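Local coordinates for cyclase (Uncultured organism, PDB 5IBZ), which probably acts as an arylformamidase-type cyclase and holds an acetylphosphate molecule in a pocket beside its central sheet, at residues B[111-122]-B[272-283]; B[141-149]-B[306-315]. All coordinates share one frame; numbering follows the deposited sequence.

Interaction 1: B[111-122]-B[272-283]. With UVW (acetylphosphate), chain F.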
loop_
_atom_site.group_PDB
_atom_site.type_symbol
_atom_site.label_atom_id
_atom_site.label_comp_id
_atom_site.label_asym_id
_atom_site.label_seq_id
_atom_site.Cartn_x
_atom_site.Cartn_y
_atom_site.Cartn_z
ATOM N N SER B 111 -11.312 9.450 2.880
ATOM C CA SER B 111 -12.136 9.374 4.082
ATOM C C SER B 111 -12.492 10.794 4.530
ATOM O O SER B 111 -12.370 11.732 3.755
ATOM C CB SER B 111 -11.408 8.601 5.189
ATOM O OG SER B 111 -12.285 8.229 6.240
ATOM N N THR B 112 -12.937 10.967 5.772
ATOM C CA THR B 112 -13.053 12.300 6.354
ATOM C C THR B 112 -11.746 13.048 6.091
ATOM O O THR B 112 -10.669 12.528 6.360
ATOM C CB THR B 112 -13.346 12.212 7.857
ATOM O OG1 THR B 112 -14.559 11.460 8.049
ATOM C CG2 THR B 112 -13.450 13.583 8.466
ATOM N N GLN B 113 -11.842 14.263 5.562
ATOM C CA GLN B 113 -10.660 14.915 5.011
ATOM C C GLN B 113 -10.715 16.426 5.024
ATOM O O GLN B 113 -11.800 17.026 5.029
ATOM C CB GLN B 113 -10.449 14.457 3.556
ATOM C CG GLN B 113 -11.490 15.015 2.576
ATOM C CD GLN B 113 -11.471 14.297 1.247
ATOM O OE1 GLN B 113 -10.978 14.797 0.241
ATOM N NE2 GLN B 113 -11.962 13.090 1.261
ATOM N N TRP B 114 -9.522 17.013 4.999
ATOM C CA TRP B 114 -9.303 18.369 4.476
ATOM C C TRP B 114 -8.605 18.236 3.135
ATOM O O TRP B 114 -7.714 17.393 2.977
ATOM C CB TRP B 114 -8.412 19.232 5.360
ATOM C CG TRP B 114 -9.028 19.819 6.556
ATOM C CD1 TRP B 114 -8.645 19.600 7.835
ATOM C CD2 TRP B 114 -10.105 20.763 6.616
ATOM N NE1 TRP B 114 -9.410 20.343 8.697
ATOM C CE2 TRP B 114 -10.317 21.065 7.980
ATOM C CE3 TRP B 114 -10.911 21.371 5.667
ATOM C CZ2 TRP B 114 -11.305 21.929 8.404
ATOM C CZ3 TRP B 114 -11.880 22.252 6.088
ATOM C CH2 TRP B 114 -12.079 22.515 7.450
ATOM N N ASP B 115 -8.981 19.103 2.208
ATOM C CA ASP B 115 -8.264 19.265 0.950
ATOM C C ASP B 115 -7.425 20.507 1.051
ATOM O O ASP B 115 -7.924 21.568 1.425
ATOM C CB ASP B 115 -9.234 19.369 -0.210
ATOM C CG ASP B 115 -10.125 18.141 -0.321
ATOM O OD1 ASP B 115 -9.713 17.052 0.149
ATOM O OD2 ASP B 115 -11.248 18.275 -0.856
ATOM N N ALA B 116 -6.132 20.376 0.770
ATOM C CA ALA B 116 -5.217 21.525 0.768
ATOM C C ALA B 116 -5.465 22.419 -0.429
ATOM O O ALA B 116 -6.160 22.040 -1.374
ATOM C CB ALA B 116 -3.786 21.050 0.758
ATOM N N LEU B 117 -4.857 23.597 -0.404
ATOM C CA LEU B 117 -4.999 24.513 -1.535
ATOM C C LEU B 117 -4.255 23.981 -2.771
ATOM O O LEU B 117 -4.465 24.458 -3.881
ATOM C CB LEU B 117 -4.491 25.903 -1.154
ATOM C CG LEU B 117 -5.119 26.479 0.106
ATOM C CD1 LEU B 117 -4.593 27.885 0.331
ATOM C CD2 LEU B 117 -6.655 26.474 0.052
ATOM N N SER B 118 -3.376 23.004 -2.571
ATOM C CA SER B 118 -2.716 22.316 -3.681
ATOM C C SER B 118 -3.579 21.234 -4.322
ATOM O O SER B 118 -3.160 20.602 -5.283
ATOM C CB SER B 118 -1.402 21.692 -3.199
ATOM O OG SER B 118 -1.588 21.007 -1.963
ATOM N N HIS B 119 -4.778 20.985 -3.790
ATOM C CA HIS B 119 -5.632 19.912 -4.310
ATOM C C HIS B 119 -6.380 20.271 -5.599
ATOM O O HIS B 119 -6.704 19.379 -6.378
ATOM C CB HIS B 119 -6.659 19.479 -3.245
ATOM C CG HIS B 119 -7.676 18.498 -3.734
ATOM N ND1 HIS B 119 -7.338 17.265 -4.249
ATOM C CD2 HIS B 119 -9.028 18.565 -3.783
ATOM C CE1 HIS B 119 -8.435 16.618 -4.598
ATOM N NE2 HIS B 119 -9.476 17.387 -4.325
ATOM N N GLY B 120 -6.696 21.552 -5.812
ATOM C CA GLY B 120 -7.545 21.928 -6.932
ATOM C C GLY B 120 -7.360 23.362 -7.366
ATOM O O GLY B 120 -7.073 24.234 -6.551
ATOM N N TRP B 121 -7.554 23.597 -8.654
ATOM C CA TRP B 121 -7.380 24.916 -9.237
ATOM C C TRP B 121 -7.971 24.891 -10.633
ATOM O O TRP B 121 -8.619 23.927 -11.010
ATOM C CB TRP B 121 -5.897 25.311 -9.267
ATOM C CG TRP B 121 -5.024 24.476 -10.175
ATOM C CD1 TRP B 121 -4.595 24.800 -11.445
ATOM C CD2 TRP B 121 -4.448 23.195 -9.880
ATOM N NE1 TRP B 121 -3.811 23.800 -11.945
ATOM C CE2 TRP B 121 -3.692 22.805 -11.009
ATOM C CE3 TRP B 121 -4.487 22.347 -8.772
ATOM C CZ2 TRP B 121 -3.012 21.585 -11.070
ATOM C CZ3 TRP B 121 -3.796 21.149 -8.822
ATOM C CH2 TRP B 121 -3.076 20.774 -9.962
ATOM N N TYR B 122 -7.785 25.959 -11.391
ATOM C CA TYR B 122 -8.132 25.953 -12.801
ATOM C C TYR B 122 -7.051 26.738 -13.510
ATOM O O TYR B 122 -6.312 27.500 -12.896
ATOM C CB TYR B 122 -9.535 26.534 -13.060
ATOM C CG TYR B 122 -9.780 27.922 -12.532
ATOM C CD1 TYR B 122 -9.397 29.041 -13.267
ATOM C CD2 TYR B 122 -10.403 28.124 -11.306
ATOM C CE1 TYR B 122 -9.611 30.318 -12.787
ATOM C CE2 TYR B 122 -10.615 29.398 -10.817
ATOM C CZ TYR B 122 -10.226 30.491 -11.575
ATOM O OH TYR B 122 -10.441 31.766 -11.121
ATOM N N LEU B 272 -10.695 27.029 -3.583
ATOM C CA LEU B 272 -9.288 26.661 -3.402
ATOM C C LEU B 272 -8.320 27.648 -4.034
ATOM O O LEU B 272 -7.421 28.147 -3.363
ATOM C CB LEU B 272 -9.043 25.268 -3.972
ATOM C CG LEU B 272 -9.804 24.164 -3.211
ATOM C CD1 LEU B 272 -9.697 22.864 -3.971
ATOM C CD2 LEU B 272 -9.348 23.973 -1.778
ATOM N N ARG B 273 -8.515 27.939 -5.315
ATOM C CA ARG B 273 -7.622 28.851 -6.023
ATOM C C ARG B 273 -7.860 30.325 -5.728
ATOM O O ARG B 273 -6.914 31.052 -5.438
ATOM C CB ARG B 273 -7.723 28.629 -7.531
ATOM C CG ARG B 273 -6.902 29.608 -8.336
ATOM C CD ARG B 273 -7.240 29.491 -9.776
ATOM N NE ARG B 273 -6.347 30.232 -10.642
ATOM C CZ ARG B 273 -6.547 31.464 -11.085
ATOM N NH1 ARG B 273 -7.608 32.164 -10.694
ATOM N NH2 ARG B 273 -5.666 32.017 -11.918
ATOM N N ASP B 274 -9.098 30.791 -5.847
ATOM C CA ASP B 274 -9.319 32.223 -5.780
ATOM C C ASP B 274 -9.299 32.729 -4.326
ATOM O O ASP B 274 -8.672 33.756 -4.042
ATOM C CB ASP B 274 -10.638 32.584 -6.474
ATOM C CG ASP B 274 -10.624 32.274 -7.964
ATOM O OD1 ASP B 274 -9.547 32.357 -8.572
ATOM O OD2 ASP B 274 -11.690 31.949 -8.527
ATOM N N LEU B 275 -9.996 32.046 -3.416
ATOM C CA LEU B 275 -10.080 32.499 -2.017
ATOM C C LEU B 275 -9.047 31.894 -1.064
ATOM O O LEU B 275 -8.789 32.449 0.018
ATOM C CB LEU B 275 -11.476 32.202 -1.455
ATOM C CG LEU B 275 -12.675 32.796 -2.190
ATOM C CD1 LEU B 275 -13.946 32.559 -1.367
ATOM C CD2 LEU B 275 -12.487 34.262 -2.487
ATOM N N GLY B 276 -8.469 30.756 -1.436
ATOM C CA GLY B 276 -7.582 30.049 -0.534
ATOM C C GLY B 276 -8.328 29.508 0.685
ATOM O O GLY B 276 -7.774 29.408 1.784
ATOM N N VAL B 277 -9.583 29.123 0.480
ATOM C CA VAL B 277 -10.431 28.537 1.526
ATOM C C VAL B 277 -10.408 27.010 1.415
ATOM O O VAL B 277 -10.579 26.467 0.336
ATOM C CB VAL B 277 -11.860 29.095 1.399
ATOM C CG1 VAL B 277 -12.851 28.320 2.270
ATOM C CG2 VAL B 277 -11.883 30.588 1.780
ATOM N N TYR B 278 -10.182 26.334 2.535
ATOM C CA TYR B 278 -10.042 24.890 2.571
ATOM C C TYR B 278 -11.395 24.204 2.488
ATOM O O TYR B 278 -12.417 24.747 2.913
ATOM C CB TYR B 278 -9.296 24.473 3.860
ATOM C CG TYR B 278 -7.890 25.014 3.859
ATOM C CD1 TYR B 278 -7.637 26.328 4.235
ATOM C CD2 TYR B 278 -6.822 24.248 3.434
ATOM C CE1 TYR B 278 -6.366 26.855 4.187
ATOM C CE2 TYR B 278 -5.544 24.757 3.395
ATOM C CZ TYR B 278 -5.315 26.076 3.756
ATOM O OH TYR B 278 -4.028 26.604 3.718
ATOM N N ILE B 279 -11.376 23.010 1.903
ATOM C CA ILE B 279 -12.568 22.203 1.718
ATOM C C ILE B 279 -12.472 20.914 2.518
ATOM O O ILE B 279 -11.508 20.154 2.392
ATOM C CB ILE B 279 -12.781 21.871 0.217
ATOM C CG1 ILE B 279 -13.101 23.151 -0.573
ATOM C CG2 ILE B 279 -13.827 20.794 0.046
ATOM C CD1 ILE B 279 -13.276 22.955 -2.042
ATOM N N GLY B 280 -13.497 20.667 3.332
ATOM C CA GLY B 280 -13.603 19.441 4.106
ATOM C C GLY B 280 -14.726 18.568 3.583
ATOM O O GLY B 280 -15.800 19.068 3.234
ATOM N N GLU B 281 -14.472 17.265 3.482
ATOM C CA GLU B 281 -15.444 16.357 2.885
ATOM C C GLU B 281 -15.567 15.077 3.677
ATOM O O GLU B 281 -14.616 14.649 4.343
ATOM C CB GLU B 281 -15.062 16.021 1.436
ATOM C CG GLU B 281 -15.148 17.243 0.527
ATOM C CD GLU B 281 -14.479 17.072 -0.821
ATOM O OE1 GLU B 281 -13.644 16.166 -0.991
ATOM O OE2 GLU B 281 -14.834 17.862 -1.716
ATOM N N ILE B 282 -16.727 14.454 3.552
ATOM C CA ILE B 282 -17.069 13.175 4.200
ATOM C C ILE B 282 -16.956 13.250 5.732
ATOM O O ILE B 282 -16.581 12.298 6.426
ATOM C CB ILE B 282 -16.212 11.972 3.672
ATOM C CG1 ILE B 282 -15.818 12.169 2.194
ATOM C CG2 ILE B 282 -17.033 10.704 3.857
ATOM C CD1 ILE B 282 -15.133 10.963 1.555
ATOM N N TRP B 283 -17.349 14.384 6.284
ATOM C CA TRP B 283 -17.492 14.486 7.730
ATOM C C TRP B 283 -18.804 13.823 8.158
ATOM O O TRP B 283 -19.706 13.619 7.336
ATOM C CB TRP B 283 -17.442 15.963 8.177
ATOM C CG TRP B 283 -16.103 16.647 7.989
ATOM C CD1 TRP B 283 -15.194 16.425 6.998
ATOM C CD2 TRP B 283 -15.542 17.671 8.821
ATOM N NE1 TRP B 283 -14.098 17.250 7.154
ATOM C CE2 TRP B 283 -14.287 18.022 8.270
ATOM C CE3 TRP B 283 -15.970 18.315 9.987
ATOM C CZ2 TRP B 283 -13.479 19.001 8.830
ATOM C CZ3 TRP B 283 -15.160 19.290 10.543
ATOM C CH2 TRP B 283 -13.935 19.619 9.971
HETATM C C1 UVW F . -14.022 14.966 -6.687
HETATM O O1 UVW F . -13.139 14.179 -6.660
HETATM C C1M UVW F . -15.038 14.937 -7.826
HETATM O O2 UVW F . -14.161 15.933 -5.687
HETATM P P UVW F . -13.055 16.164 -4.493
HETATM O O1P UVW F . -11.652 16.214 -5.051
HETATM O O2P UVW F . -13.421 17.480 -3.845
HETATM O O3P UVW F . -13.117 15.069 -3.459
HETATM O O HOH W 1 -4.796 29.845 -13.543
#
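Arg273 lies across the ring of Tyr122. Arg273 CB packs on Trp121, 4.1 Å from Trp121 CA. Arg273 CG lies anti to the backbone N (chi1 176°), and the chain stays extended to NE, which carries CD over the centre of the Tyr122 ring. NE donates to Ser125 O. CZ makes an off-centre cation-pi contact, with guanidinium and ring planes 36° apart. Arg273 NH1 forms a salt bridge with Asp274 OD1 at 2.9 Å. NH2 weakly donates to a water bound to Tyr122 O. The Tyr122 hydroxyl weakly hydrogen-bonds the Asp274 carboxylate, which Asn270 also holds. A leucine replacing Tyr122 would probably cost Arg273 its aromatic platform and Asp274 a hydroxyl partner.

Gln113 O takes Glu281 N and Trp283 NE1 from opposite faces of its plane. The edge of Trp283 meets the face of Trp114, planes 74° apart. Asp115 OD2 and Glu281 OE1 lie 3.2 Å apart without a hydrogen bond, their carboxylates nearly perpendicular, where Glu281 faces the phosphate. His119 NE2 donates to acetylphosphate O1P at 2.6 Å. Asp115 and Glu281, on antiparallel strands 113-115 and 278-281, line the acetylphosphate pocket with His119 at the end of the following turn; Arg69, Ile250 and His268 complete it.

Interaction 2: B[141-149]-B[306-315]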
loop_
_atom_site.group_PDB
_atom_site.type_symbol
_atom_site.label_atom_id
_atom_site.label_comp_id
_atom_site.label_asym_id
_atom_site.label_seq_id
_atom_site.Cartn_x
_atom_site.Cartn_y
_atom_site.Cartn_z
ATOM N N GLY B 141 9.202 16.037 -4.673
ATOM C CA GLY B 141 8.777 16.966 -3.639
ATOM C C GLY B 141 7.288 17.104 -3.369
ATOM O O GLY B 141 6.884 17.829 -2.453
ATOM N N GLY B 142 6.452 16.414 -4.141
ATOM C CA GLY B 142 5.017 16.527 -3.973
ATOM C C GLY B 142 4.564 17.949 -4.209
ATOM O O GLY B 142 5.088 18.626 -5.088
ATOM N N ALA B 143 3.612 18.410 -3.412
ATOM C CA ALA B 143 3.241 19.821 -3.427
ATOM C C ALA B 143 4.366 20.654 -2.779
ATOM O O ALA B 143 4.430 20.777 -1.549
ATOM C CB ALA B 143 1.930 20.020 -2.715
ATOM N N THR B 144 5.265 21.214 -3.591
ATOM C CA THR B 144 6.437 21.904 -3.057
ATOM C C THR B 144 6.072 23.287 -2.538
ATOM O O THR B 144 6.833 23.905 -1.778
ATOM C CB THR B 144 7.565 22.045 -4.100
ATOM O OG1 THR B 144 7.164 22.911 -5.177
ATOM C CG2 THR B 144 7.961 20.683 -4.631
ATOM N N LYS B 145 4.899 23.745 -2.958
ATOM C CA LYS B 145 4.229 24.910 -2.402
ATOM C C LYS B 145 2.787 24.486 -2.123
ATOM O O LYS B 145 2.237 23.623 -2.809
ATOM C CB LYS B 145 4.291 26.102 -3.367
ATOM C CG LYS B 145 5.664 26.746 -3.457
ATOM C CD LYS B 145 5.670 28.004 -4.301
ATOM C CE LYS B 145 7.002 28.713 -4.153
ATOM N NZ LYS B 145 6.954 30.052 -4.812
ATOM N N LEU B 146 2.189 25.089 -1.094
ATOM C CA LEU B 146 0.792 24.856 -0.716
ATOM C C LEU B 146 0.498 23.423 -0.242
ATOM O O LEU B 146 -0.664 22.986 -0.217
ATOM C CB LEU B 146 -0.146 25.199 -1.874
ATOM C CG LEU B 146 0.002 26.596 -2.508
ATOM C CD1 LEU B 146 -0.980 26.780 -3.657
ATOM C CD2 LEU B 146 -0.169 27.713 -1.484
ATOM N N GLY B 147 1.539 22.700 0.178
ATOM C CA GLY B 147 1.350 21.426 0.820
ATOM C C GLY B 147 0.641 21.615 2.152
ATOM O O GLY B 147 0.677 22.699 2.748
ATOM N N ILE B 148 -0.032 20.564 2.607
ATOM C CA ILE B 148 -0.823 20.627 3.830
ATOM C C ILE B 148 0.049 20.893 5.075
ATOM O O ILE B 148 -0.494 21.303 6.106
ATOM C CB ILE B 148 -1.656 19.332 4.005
ATOM C CG1 ILE B 148 -2.822 19.527 4.968
ATOM C CG2 ILE B 148 -0.806 18.160 4.479
ATOM C CD1 ILE B 148 -3.945 20.348 4.429
ATOM N N GLU B 149 1.370 20.733 4.996
ATOM C CA GLU B 149 2.210 20.998 6.174
ATOM C C GLU B 149 2.161 22.485 6.541
ATOM O O GLU B 149 2.460 22.863 7.681
ATOM C CB GLU B 149 3.667 20.534 5.971
ATOM C CG GLU B 149 4.570 21.352 5.051
ATOM C CD GLU B 149 4.321 21.166 3.553
ATOM O OE1 GLU B 149 3.414 20.410 3.140
ATOM O OE2 GLU B 149 5.077 21.809 2.788
ATOM N N PRO B 306 -4.962 18.789 10.514
ATOM C CA PRO B 306 -4.564 17.732 9.594
ATOM C C PRO B 306 -3.365 16.964 10.131
ATOM O O PRO B 306 -2.712 17.416 11.074
ATOM C CB PRO B 306 -4.163 18.507 8.344
ATOM C CG PRO B 306 -3.521 19.731 8.909
ATOM C CD PRO B 306 -4.317 20.073 10.171
ATOM N N LEU B 307 -3.074 15.813 9.544
ATOM C CA LEU B 307 -1.793 15.151 9.812
ATOM C C LEU B 307 -0.658 15.990 9.215
ATOM O O LEU B 307 -0.846 16.708 8.225
ATOM C CB LEU B 307 -1.743 13.749 9.227
ATOM C CG LEU B 307 -2.772 12.763 9.771
ATOM C CD1 LEU B 307 -2.653 11.455 9.045
ATOM C CD2 LEU B 307 -2.568 12.552 11.283
ATOM N N TYR B 308 0.520 15.884 9.817
ATOM C CA TYR B 308 1.701 16.587 9.335
ATOM C C TYR B 308 2.367 15.771 8.206
ATOM O O TYR B 308 3.222 14.903 8.467
ATOM C CB TYR B 308 2.665 16.822 10.507
ATOM C CG TYR B 308 3.936 17.588 10.223
ATOM C CD1 TYR B 308 4.190 18.160 8.982
ATOM C CD2 TYR B 308 4.926 17.671 11.187
ATOM C CE1 TYR B 308 5.373 18.826 8.723
ATOM C CE2 TYR B 308 6.121 18.333 10.933
ATOM C CZ TYR B 308 6.338 18.902 9.698
ATOM O OH TYR B 308 7.529 19.560 9.433
ATOM N N ILE B 309 1.943 16.031 6.966
ATOM C CA ILE B 309 2.430 15.268 5.813
ATOM C C ILE B 309 3.002 16.211 4.772
ATOM O O ILE B 309 2.274 16.789 3.968
ATOM C CB ILE B 309 1.329 14.416 5.131
ATOM C CG1 ILE B 309 0.461 13.675 6.150
ATOM C CG2 ILE B 309 1.986 13.456 4.121
ATOM C CD1 ILE B 309 -0.762 12.991 5.532
ATOM N N PRO B 310 4.316 16.407 4.799
ATOM C CA PRO B 310 4.894 17.397 3.895
ATOM C C PRO B 310 4.685 17.024 2.438
ATOM O O PRO B 310 4.873 15.875 2.034
ATOM C CB PRO B 310 6.376 17.413 4.273
ATOM C CG PRO B 310 6.597 16.240 5.134
ATOM C CD PRO B 310 5.300 15.877 5.762
ATOM N N GLY B 311 4.267 18.018 1.671
ATOM C CA GLY B 311 4.055 17.827 0.245
ATOM C C GLY B 311 2.752 17.152 -0.121
ATOM O O GLY B 311 2.503 16.904 -1.299
ATOM N N ALA B 312 1.904 16.870 0.863
ATOM C CA ALA B 312 0.607 16.266 0.573
ATOM C C ALA B 312 -0.424 17.329 0.215
ATOM O O ALA B 312 -0.317 18.491 0.636
ATOM C CB ALA B 312 0.119 15.436 1.761
ATOM N N VAL B 313 -1.435 16.907 -0.545
ATOM C CA VAL B 313 -2.447 17.838 -1.021
ATOM C C VAL B 313 -3.769 17.698 -0.250
ATOM O O VAL B 313 -4.803 18.233 -0.661
ATOM C CB VAL B 313 -2.692 17.680 -2.542
ATOM C CG1 VAL B 313 -1.408 17.905 -3.295
ATOM C CG2 VAL B 313 -3.276 16.335 -2.893
ATOM N N GLY B 314 -3.705 17.051 0.911
ATOM C CA GLY B 314 -4.833 16.938 1.821
ATOM C C GLY B 314 -4.460 15.979 2.929
ATOM O O GLY B 314 -3.341 15.483 2.980
ATOM N N SER B 315 -5.407 15.680 3.800
ATOM C CA SER B 315 -5.147 14.800 4.923
ATOM C C SER B 315 -6.420 14.190 5.459
ATOM O O SER B 315 -7.446 14.865 5.484
ATOM C CB SER B 315 -4.498 15.580 6.050
ATOM O OG SER B 315 -4.269 14.749 7.167
HETATM O O HOH W 2 -0.023 19.342 8.147
#
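Ala143 and Ile148 point their backbone amides at the turn Gly311-Ala312: Ala143 N donates to Gly311 O at 2.8 Å, and Ile148 N donates to Ala312 O at 2.9 Å. The accepting carbonyls belong to the second half of a type II beta turn, Ile309 to Ala312, which is closed by its own bond from Ala312 N to Ile309 O. Gly311 has positive phi there, and a CB on it would run into Gly141 O. A CB on Gly142 would in turn strike Gly311 O. The two loops therefore fit closely at their glycines.

Glu149 is the main polar side chain. Its CG stands between the backbone N and the carbonyl carbon (chi1 74°), and the chain bends again at chi2 (-76°). This folds the carboxylate back over the turn. Glu149 OE1 accepts Gly311 N at 2.9 Å, and the amide comes from above the carboxylate plane. Glu149 CB touches the edge of the Tyr308 ring, 3.7 Å from Tyr308 CE1.

Ile148 carries most of the apolar packing. Ile148 CG1 packs on Pro306 CB at 3.8 Å. Ile148 CG2 reaches Ala312 CB at 4.0 Å and also lies near Ile309 O. A water donates to both Ile148 O and Leu307 O and so joins the loops. Ala143 CB also meets Val313 CG1. Nearby, Leu307 N donates to Ser315 OG. The second subunit also takes part: Asp102 of that subunit bonds Val313 N, and its Asn318 bonds Pro306 O.

The polar part is two backbone bonds and one carboxylate-amide bond. Glu149 satisfies the Gly311 amide and probably helps hold the turn in place. Ile148 supplies most of the packing, and the close fit at Gly142 and Gly311 depends on their lack of side chains.

In the fold
From the N terminus the chain meets 111-122 first, then 141-149, 272-283 and 306-315. Interaction 1 closes a loop of about 150 residues that contains strands 158-163, 199-203 and 244-247. Interaction 2 closes a second loop of similar length, with 156 residues between its segments. It starts within the first and ends beyond it, so the two cross. They join through the turn after strand 113-115. Ala116 N probably bonds Val313 O, and Ser118 OG probably bonds Leu146 O. Strand 113-115 lies between strands 278-281 and 314-316 in the mixed sheet. Interaction 1 pairs it with strand 278-281, while interaction 2 ties loop 141-149 to the approach to strand 314-316. Both touch the second subunit.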